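Local coordinates for protein choline dehydrogenase and related flavoproteins (Aspergillus oryzae, PDB 3Q9T) that is a formate oxidase of the glucose-methanol-choline oxidoreductase family, oxidising formate with an 8-formyl-FAD cofactor, at residues A[10-15]-A[34-39]; A[304-309]-A[509-514]. All coordinates share one frame; numbering follows the deposited sequence.

Interaction 1 (A[10-15]-A[34-39]); sequences VIVGGG and LIVEAG. With FAY ([(2R,3S,4R,5R)-5-(6-amino-9H-purin-9-yl)-3,4-dihydroxytetrahydrofuran-2-yl]methyl (2R,3S,4S)-5-(8-formyl-7-methyl-2,4-dioxo-3,4-dihydrobenzo[g]pteridin-10(2H)-yl)-2,3,4-trihydroxypentyl dihydrogen diphosphate), chain D.
Ile11 ties strand 10-12 to strand 34-36 through both of its backbone polar atoms, giving its N-H to Leu34 O (2.7 Å) and taking the N-H of Val36 on its own O. Gly13 N adds a rung to Val36 O, which carries the ladder one residue past the end of strand 10-12. Apolar contacts line both faces. Val10 and Leu34 lie side by side with CG1 3.9 Å from CD2, and Val12 and Val36 pair likewise on that face. On the other, Ile35 CG2 reaches the glycine turn beyond the strand, 3.5 Å from Gly14 CA.

The polar end belongs to Glu37. Its chain bends at chi2 (55°), which brings the carboxylate back to the glycine loop. OE1 accepts FAY O3B at 2.7 Å and, weakly, Gly14 N at 2.8 Å; OE2 accepts FAY O2B at 2.7 Å and Gly39 N, and Thr89 N weakly.

This is the start of a Rossmann-type beta-alpha-beta unit, with helix 16-25 between the strands. A buried carboxylate with both oxygens engaged grips the adenosine ribose diol, while Gly13 and Gly15, bare of side chains, let the cofactor lie directly against the backbone.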
loop_
_atom_site.group_PDB
_atom_site.type_symbol
_atom_site.label_atom_id
_atom_site.label_comp_id
_atom_site.label_asym_id
_atom_site.label_seq_id
_atom_site.Cartn_x
_atom_site.Cartn_y
_atom_site.Cartn_z
ATOM N N VAL A 10 36.348 -12.176 9.683
ATOM C CA VAL A 10 35.678 -11.121 8.922
ATOM C C VAL A 10 34.229 -11.031 9.385
ATOM O O VAL A 10 33.510 -12.023 9.353
ATOM C CB VAL A 10 35.728 -11.399 7.413
ATOM C CG1 VAL A 10 34.895 -10.395 6.654
ATOM C CG2 VAL A 10 37.188 -11.396 6.905
ATOM N N ILE A 11 33.813 -9.857 9.852
ATOM C CA ILE A 11 32.392 -9.628 10.126
ATOM C C ILE A 11 31.763 -8.844 8.966
ATOM O O ILE A 11 32.228 -7.758 8.597
ATOM C CB ILE A 11 32.142 -8.894 11.456
ATOM C CG1 ILE A 11 32.346 -9.828 12.660
ATOM C CG2 ILE A 11 30.709 -8.335 11.504
ATOM C CD1 ILE A 11 33.765 -10.214 12.901
ATOM N N VAL A 12 30.719 -9.420 8.384
ATOM C CA VAL A 12 30.038 -8.815 7.240
ATOM C C VAL A 12 28.786 -8.117 7.722
ATOM O O VAL A 12 27.765 -8.766 7.973
ATOM C CB VAL A 12 29.656 -9.885 6.201
ATOM C CG1 VAL A 12 28.973 -9.255 4.998
ATOM C CG2 VAL A 12 30.905 -10.636 5.759
ATOM N N GLY A 13 28.875 -6.791 7.855
ATOM C CA GLY A 13 27.801 -6.003 8.424
ATOM C C GLY A 13 28.176 -5.534 9.821
ATOM O O GLY A 13 28.110 -6.306 10.763
ATOM N N GLY A 14 28.591 -4.274 9.950
ATOM C CA GLY A 14 28.969 -3.724 11.240
ATOM C C GLY A 14 27.770 -3.218 12.031
ATOM O O GLY A 14 27.734 -2.067 12.462
ATOM N N GLY A 15 26.786 -4.085 12.231
ATOM C CA GLY A 15 25.579 -3.705 12.945
ATOM C C GLY A 15 25.586 -4.085 14.416
ATOM O O GLY A 15 26.646 -4.176 15.059
ATOM N N LEU A 34 38.357 -7.960 10.669
ATOM C CA LEU A 34 37.872 -6.996 9.682
ATOM C C LEU A 34 36.365 -6.839 9.812
ATOM O O LEU A 34 35.657 -7.828 9.955
ATOM C CB LEU A 34 38.206 -7.447 8.254
ATOM C CG LEU A 34 37.437 -6.743 7.122
ATOM C CD1 LEU A 34 37.972 -5.329 6.889
ATOM C CD2 LEU A 34 37.506 -7.554 5.839
ATOM N N ILE A 35 35.883 -5.595 9.769
ATOM C CA ILE A 35 34.456 -5.322 9.622
ATOM C C ILE A 35 34.138 -4.579 8.314
ATOM O O ILE A 35 34.598 -3.466 8.108
ATOM C CB ILE A 35 33.908 -4.467 10.787
ATOM C CG1 ILE A 35 34.285 -5.088 12.133
ATOM C CG2 ILE A 35 32.393 -4.322 10.663
ATOM C CD1 ILE A 35 34.087 -4.156 13.315
ATOM N N VAL A 36 33.342 -5.194 7.443
ATOM C CA VAL A 36 32.793 -4.486 6.282
ATOM C C VAL A 36 31.370 -4.012 6.573
ATOM O O VAL A 36 30.594 -4.701 7.232
ATOM C CB VAL A 36 32.841 -5.322 4.972
ATOM C CG1 VAL A 36 34.289 -5.614 4.571
ATOM C CG2 VAL A 36 32.041 -6.604 5.097
ATOM N N GLU A 37 31.050 -2.816 6.088
ATOM C CA GLU A 37 29.829 -2.112 6.454
ATOM C C GLU A 37 29.468 -1.152 5.333
ATOM O O GLU A 37 30.330 -0.409 4.856
ATOM C CB GLU A 37 30.051 -1.309 7.733
ATOM C CG GLU A 37 28.967 -0.309 8.042
ATOM C CD GLU A 37 27.588 -0.948 8.102
ATOM O OE1 GLU A 37 27.468 -2.071 8.629
ATOM O OE2 GLU A 37 26.628 -0.333 7.607
ATOM N N ALA A 38 28.199 -1.175 4.925
ATOM C CA ALA A 38 27.694 -0.309 3.854
ATOM C C ALA A 38 27.649 1.180 4.225
ATOM O O ALA A 38 27.896 2.034 3.383
ATOM C CB ALA A 38 26.312 -0.787 3.395
ATOM N N GLY A 39 27.336 1.479 5.485
ATOM C CA GLY A 39 27.192 2.850 5.946
ATOM C C GLY A 39 28.487 3.531 6.374
ATOM O O GLY A 39 29.576 2.982 6.192
HETATM P P FAY D . 21.004 -6.699 13.787
HETATM N N1 FAY D . 14.743 -2.913 19.589
HETATM C C2 FAY D . 14.746 -2.611 20.949
HETATM O O2 FAY D . 15.166 -3.427 21.760
HETATM N N3 FAY D . 14.741 -1.292 21.351
HETATM C C4 FAY D . 14.170 -0.354 20.526
HETATM O O4 FAY D . 13.500 0.548 21.061
HETATM N N5 FAY D . 13.601 0.280 18.297
HETATM C C6 FAY D . 13.524 1.173 16.125
HETATM C C7 FAY D . 13.833 1.119 14.777
HETATM C C8 FAY D . 14.482 -0.009 14.265
HETATM O O8 FAY D . 15.705 -0.828 12.441
HETATM C C9 FAY D . 14.920 -1.011 15.141
HETATM P PA FAY D . 21.485 -4.472 12.109
HETATM C "C1'" FAY D . 15.600 -3.300 16.855
HETATM C C10 FAY D . 14.419 -1.945 18.668
HETATM N N10 FAY D . 14.786 -2.093 17.328
HETATM N N1A FAY D . 26.590 -4.575 2.439
HETATM O O1A FAY D . 20.589 -3.758 11.152
HETATM C C1B FAY D . 24.830 -3.687 7.305
HETATM O O1P FAY D . 22.446 -6.850 14.207
HETATM C "C2'" FAY D . 17.114 -3.107 17.099
HETATM O "O2'" FAY D . 17.440 -1.825 16.695
HETATM C C2A FAY D . 27.291 -4.046 3.506
HETATM O O2A FAY D . 21.679 -3.757 13.411
HETATM C C2B FAY D . 23.823 -2.638 7.741
HETATM O O2B FAY D . 24.153 -1.332 7.305
HETATM O O2P FAY D . 20.349 -8.053 13.589
HETATM C "C3'" FAY D . 18.187 -4.102 16.546
HETATM O "O3'" FAY D . 19.381 -3.505 16.047
HETATM N N3A FAY D . 26.675 -3.871 4.734
HETATM C C3B FAY D . 23.909 -2.750 9.248
HETATM O O3B FAY D . 25.009 -1.995 9.691
HETATM O O3P FAY D . 20.927 -5.942 12.366
HETATM C "C4'" FAY D . 17.700 -5.067 15.495
HETATM O "O4'" FAY D . 16.510 -5.646 16.023
HETATM C C4A FAY D . 25.375 -4.230 4.890
HETATM C C4B FAY D . 24.251 -4.202 9.480
HETATM O O4B FAY D . 24.673 -4.730 8.234
HETATM C C4X FAY D . 14.006 -0.697 19.171
HETATM C "C5'" FAY D . 18.779 -6.133 15.181
HETATM O "O5'" FAY D . 20.113 -5.766 14.799
HETATM C C5A FAY D . 24.656 -4.774 3.829
HETATM C C5B FAY D . 23.063 -4.969 10.028
HETATM O O5B FAY D . 22.934 -4.647 11.391
HETATM C C5X FAY D . 13.768 0.074 16.945
HETATM C C6A FAY D . 25.264 -4.944 2.587
HETATM N N6A FAY D . 24.546 -5.374 1.541
HETATM N N7A FAY D . 23.407 -5.038 4.266
HETATM C C7M FAY D . 13.286 2.202 13.879
HETATM C C8A FAY D . 23.312 -4.693 5.567
HETATM C C8M FAY D . 15.139 0.117 12.944
HETATM C C9A FAY D . 14.529 -1.011 16.478
HETATM N N9A FAY D . 24.516 -4.187 5.961
#

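Interaction 2 (A[304-309]-A[509-514]); sequences LMDHPG and FHPTGT. With FAY ([(2R,3S,4R,5R)-5-(6-amino-9H-purin-9-yl)-3,4-dihydroxytetrahydrofuran-2-yl]methyl (2R,3S,4S)-5-(8-formyl-7-methyl-2,4-dioxo-3,4-dihydrobenzo[g]pteridin-10(2H)-yl)-2,3,4-trihydroxypentyl dihydrogen diphosphate), chain D.
The imidazoles of His307 and His510 meet rim to rim, nearly perpendicular at 88°, neither lying over the other's face. Each has the partner's ND1 at its edge, in the ring plane, and the 2.8 Å hydrogen bond between His307 ND1 and His510 ND1 could run in either direction. In both residues chi1 sets CG anti to the carbonyl carbon, bringing the rings together, and chi2 (140° in His307, 147° in His510) turns their ND1 edges to face each other. His307 NE2 is held weakly by Pro550 O. Phe509 leaves its backbone pointing away from segment 304-309, and one face of its ring receives the flavin methyl FAY C7M, offset toward the rim, 3.5 Å from CD1. His510 CD2 approaches FAY C10 obliquely, at 4.1 Å.

Beside the histidines, Asp306 OD1 gathers two backbone N-H groups, His307 N from above the carboxylate plane at 2.6 Å and His510 N, weakly, at 2.9 Å. Thr507 OG1 binds OD2. Farther along, Met305 and Thr512 form a single antiparallel hydrogen-bonded bridge. Met305 N reaches Thr512 O at 2.9 Å, and Met305 O takes both Thr512 OG1 (2.9 Å) and, weakly, Thr512 N. Leu304 closes this end, its CB 3.7 Å from Thr514 CG2.

His510, which touches Arg553, is probably the histidine of the catalytic His-Arg pair of formate oxidase. Asp306 would then be a second-shell residue, its OD1 holding the backbone of His307 and, more weakly, that of His510, while the ND1-to-ND1 bond should restrain the His510 ring's rotation beside the flavin.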
loop_
_atom_site.group_PDB
_atom_site.type_symbol
_atom_site.label_atom_id
_atom_site.label_comp_id
_atom_site.label_asym_id
_atom_site.label_seq_id
_atom_site.Cartn_x
_atom_site.Cartn_y
_atom_site.Cartn_z
ATOM N N LEU A 304 10.326 -15.258 8.449
ATOM C CA LEU A 304 10.400 -13.868 8.870
ATOM C C LEU A 304 9.244 -13.589 9.841
ATOM O O LEU A 304 8.073 -13.710 9.469
ATOM C CB LEU A 304 10.307 -12.957 7.657
ATOM C CG LEU A 304 10.040 -11.496 7.961
ATOM C CD1 LEU A 304 11.241 -10.939 8.691
ATOM C CD2 LEU A 304 9.742 -10.731 6.683
ATOM N N MET A 305 9.567 -13.237 11.087
ATOM C CA MET A 305 8.534 -12.919 12.081
ATOM C C MET A 305 8.811 -11.576 12.748
ATOM O O MET A 305 9.951 -11.288 13.144
ATOM C CB MET A 305 8.423 -14.012 13.148
ATOM C CG MET A 305 7.113 -13.970 13.918
ATOM S SD MET A 305 5.730 -14.683 12.979
ATOM C CE MET A 305 4.391 -14.249 14.085
ATOM N N ASP A 306 7.769 -10.758 12.857
ATOM C CA ASP A 306 7.898 -9.415 13.411
ATOM C C ASP A 306 6.683 -9.176 14.312
ATOM O O ASP A 306 5.747 -9.982 14.318
ATOM C CB ASP A 306 7.958 -8.405 12.262
ATOM C CG ASP A 306 8.363 -6.986 12.708
ATOM O OD1 ASP A 306 8.659 -6.762 13.888
ATOM O OD2 ASP A 306 8.395 -6.084 11.847
ATOM N N HIS A 307 6.696 -8.082 15.071
ATOM C CA HIS A 307 5.538 -7.702 15.881
ATOM C C HIS A 307 4.706 -6.659 15.140
ATOM O O HIS A 307 5.243 -5.621 14.757
ATOM C CB HIS A 307 5.990 -7.040 17.177
ATOM C CG HIS A 307 6.645 -7.964 18.157
ATOM N ND1 HIS A 307 7.743 -7.589 18.897
ATOM C CD2 HIS A 307 6.342 -9.226 18.544
ATOM C CE1 HIS A 307 8.097 -8.583 19.691
ATOM N NE2 HIS A 307 7.259 -9.585 19.503
ATOM N N PRO A 308 3.390 -6.893 14.978
ATOM C CA PRO A 308 2.588 -5.816 14.386
ATOM C C PRO A 308 2.270 -4.812 15.486
ATOM O O PRO A 308 2.185 -5.209 16.646
ATOM C CB PRO A 308 1.316 -6.537 13.942
ATOM C CG PRO A 308 1.160 -7.638 14.958
ATOM C CD PRO A 308 2.547 -8.007 15.454
ATOM N N GLY A 309 2.146 -3.534 15.137
ATOM C CA GLY A 309 1.845 -2.508 16.107
ATOM C C GLY A 309 0.728 -1.660 15.534
ATOM O O GLY A 309 0.748 -1.355 14.345
ATOM N N PHE A 509 9.078 -2.660 14.458
ATOM C CA PHE A 509 10.533 -2.597 14.216
ATOM C C PHE A 509 11.341 -3.775 14.787
ATOM O O PHE A 509 12.528 -3.624 15.062
ATOM C CB PHE A 509 11.126 -1.260 14.691
ATOM C CG PHE A 509 10.431 -0.041 14.113
ATOM C CD1 PHE A 509 10.570 0.285 12.770
ATOM C CD2 PHE A 509 9.653 0.778 14.914
ATOM C CE1 PHE A 509 9.941 1.403 12.229
ATOM C CE2 PHE A 509 9.023 1.899 14.379
ATOM C CZ PHE A 509 9.176 2.214 13.039
ATOM N N HIS A 510 10.715 -4.948 14.921
ATOM C CA HIS A 510 11.398 -6.127 15.475
ATOM C C HIS A 510 11.449 -7.356 14.562
ATOM O O HIS A 510 11.206 -8.468 15.027
ATOM C CB HIS A 510 10.747 -6.547 16.809
ATOM C CG HIS A 510 10.457 -5.400 17.724
ATOM N ND1 HIS A 510 9.372 -5.379 18.575
ATOM C CD2 HIS A 510 11.106 -4.225 17.912
ATOM C CE1 HIS A 510 9.357 -4.237 19.237
ATOM N NE2 HIS A 510 10.401 -3.520 18.858
ATOM N N PRO A 511 11.787 -7.189 13.272
ATOM C CA PRO A 511 11.847 -8.394 12.422
ATOM C C PRO A 511 12.941 -9.414 12.841
ATOM O O PRO A 511 14.010 -9.018 13.313
ATOM C CB PRO A 511 12.159 -7.822 11.037
ATOM C CG PRO A 511 12.878 -6.538 11.336
ATOM C CD PRO A 511 12.192 -5.980 12.542
ATOM N N THR A 512 12.668 -10.702 12.624
ATOM C CA THR A 512 13.549 -11.800 13.019
ATOM C C THR A 512 13.343 -13.026 12.118
ATOM O O THR A 512 12.427 -13.048 11.293
ATOM C CB THR A 512 13.248 -12.278 14.469
ATOM O OG1 THR A 512 11.916 -12.817 14.531
ATOM C CG2 THR A 512 13.398 -11.142 15.490
ATOM N N GLY A 513 14.212 -14.029 12.262
ATOM C CA GLY A 513 13.877 -15.389 11.875
ATOM C C GLY A 513 14.346 -15.948 10.549
ATOM O O GLY A 513 14.218 -17.153 10.302
ATOM N N THR A 514 14.901 -15.090 9.699
ATOM C CA THR A 514 15.157 -15.456 8.309
ATOM C C THR A 514 16.373 -16.348 8.068
ATOM O O THR A 514 16.665 -16.689 6.930
ATOM C CB THR A 514 15.315 -14.203 7.456
ATOM O OG1 THR A 514 16.289 -13.350 8.078
ATOM C CG2 THR A 514 13.970 -13.481 7.354
HETATM P P FAY D . 21.004 -6.699 13.787
HETATM N N1 FAY D . 14.743 -2.913 19.589
HETATM C C2 FAY D . 14.746 -2.611 20.949
HETATM O O2 FAY D . 15.166 -3.427 21.760
HETATM N N3 FAY D . 14.741 -1.292 21.351
HETATM C C4 FAY D . 14.170 -0.354 20.526
HETATM O O4 FAY D . 13.500 0.548 21.061
HETATM N N5 FAY D . 13.601 0.280 18.297
HETATM C C6 FAY D . 13.524 1.173 16.125
HETATM C C7 FAY D . 13.833 1.119 14.777
HETATM C C8 FAY D . 14.482 -0.009 14.265
HETATM O O8 FAY D . 15.705 -0.828 12.441
HETATM C C9 FAY D . 14.920 -1.011 15.141
HETATM P PA FAY D . 21.485 -4.472 12.109
HETATM C "C1'" FAY D . 15.600 -3.300 16.855
HETATM C C10 FAY D . 14.419 -1.945 18.668
HETATM N N10 FAY D . 14.786 -2.093 17.328
HETATM N N1A FAY D . 26.590 -4.575 2.439
HETATM O O1A FAY D . 20.589 -3.758 11.152
HETATM C C1B FAY D . 24.830 -3.687 7.305
HETATM O O1P FAY D . 22.446 -6.850 14.207
HETATM C "C2'" FAY D . 17.114 -3.107 17.099
HETATM O "O2'" FAY D . 17.440 -1.825 16.695
HETATM C C2A FAY D . 27.291 -4.046 3.506
HETATM O O2A FAY D . 21.679 -3.757 13.411
HETATM C C2B FAY D . 23.823 -2.638 7.741
HETATM O O2B FAY D . 24.153 -1.332 7.305
HETATM O O2P FAY D . 20.349 -8.053 13.589
HETATM C "C3'" FAY D . 18.187 -4.102 16.546
HETATM O "O3'" FAY D . 19.381 -3.505 16.047
HETATM N N3A FAY D . 26.675 -3.871 4.734
HETATM C C3B FAY D . 23.909 -2.750 9.248
HETATM O O3B FAY D . 25.009 -1.995 9.691
HETATM O O3P FAY D . 20.927 -5.942 12.366
HETATM C "C4'" FAY D . 17.700 -5.067 15.495
HETATM O "O4'" FAY D . 16.510 -5.646 16.023
HETATM C C4A FAY D . 25.375 -4.230 4.890
HETATM C C4B FAY D . 24.251 -4.202 9.480
HETATM O O4B FAY D . 24.673 -4.730 8.234
HETATM C C4X FAY D . 14.006 -0.697 19.171
HETATM C "C5'" FAY D . 18.779 -6.133 15.181
HETATM O "O5'" FAY D . 20.113 -5.766 14.799
HETATM C C5A FAY D . 24.656 -4.774 3.829
HETATM C C5B FAY D . 23.063 -4.969 10.028
HETATM O O5B FAY D . 22.934 -4.647 11.391
HETATM C C5X FAY D . 13.768 0.074 16.945
HETATM C C6A FAY D . 25.264 -4.944 2.587
HETATM N N6A FAY D . 24.546 -5.374 1.541
HETATM N N7A FAY D . 23.407 -5.038 4.266
HETATM C C7M FAY D . 13.286 2.202 13.879
HETATM C C8A FAY D . 23.312 -4.693 5.567
HETATM C C8M FAY D . 15.139 0.117 12.944
HETATM C C9A FAY D . 14.529 -1.011 16.478
HETATM N N9A FAY D . 24.516 -4.187 5.961
#

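How the interactions relate
Interaction 1 closes early in the chain, well before interaction 2 joins residues 304-309 to 509-514 across 199 intervening residues. Their centres lie 22 Å apart and their nearest atoms about 12 Å, so they do not touch; the cofactor spans the gap. Interaction 1 belongs to the five-stranded parallel sheet of the nucleotide-binding fold and meets the adenosine end of FAY. Interaction 2 sits nearer the centre of the chain, where strand 308-316 of the large mixed sheet begins, and reaches the isoalloxazine end through Phe509 and His510. One contact thus meets the cofactor at its adenosine ribose, the other beside the flavin ring, where the reaction takes place.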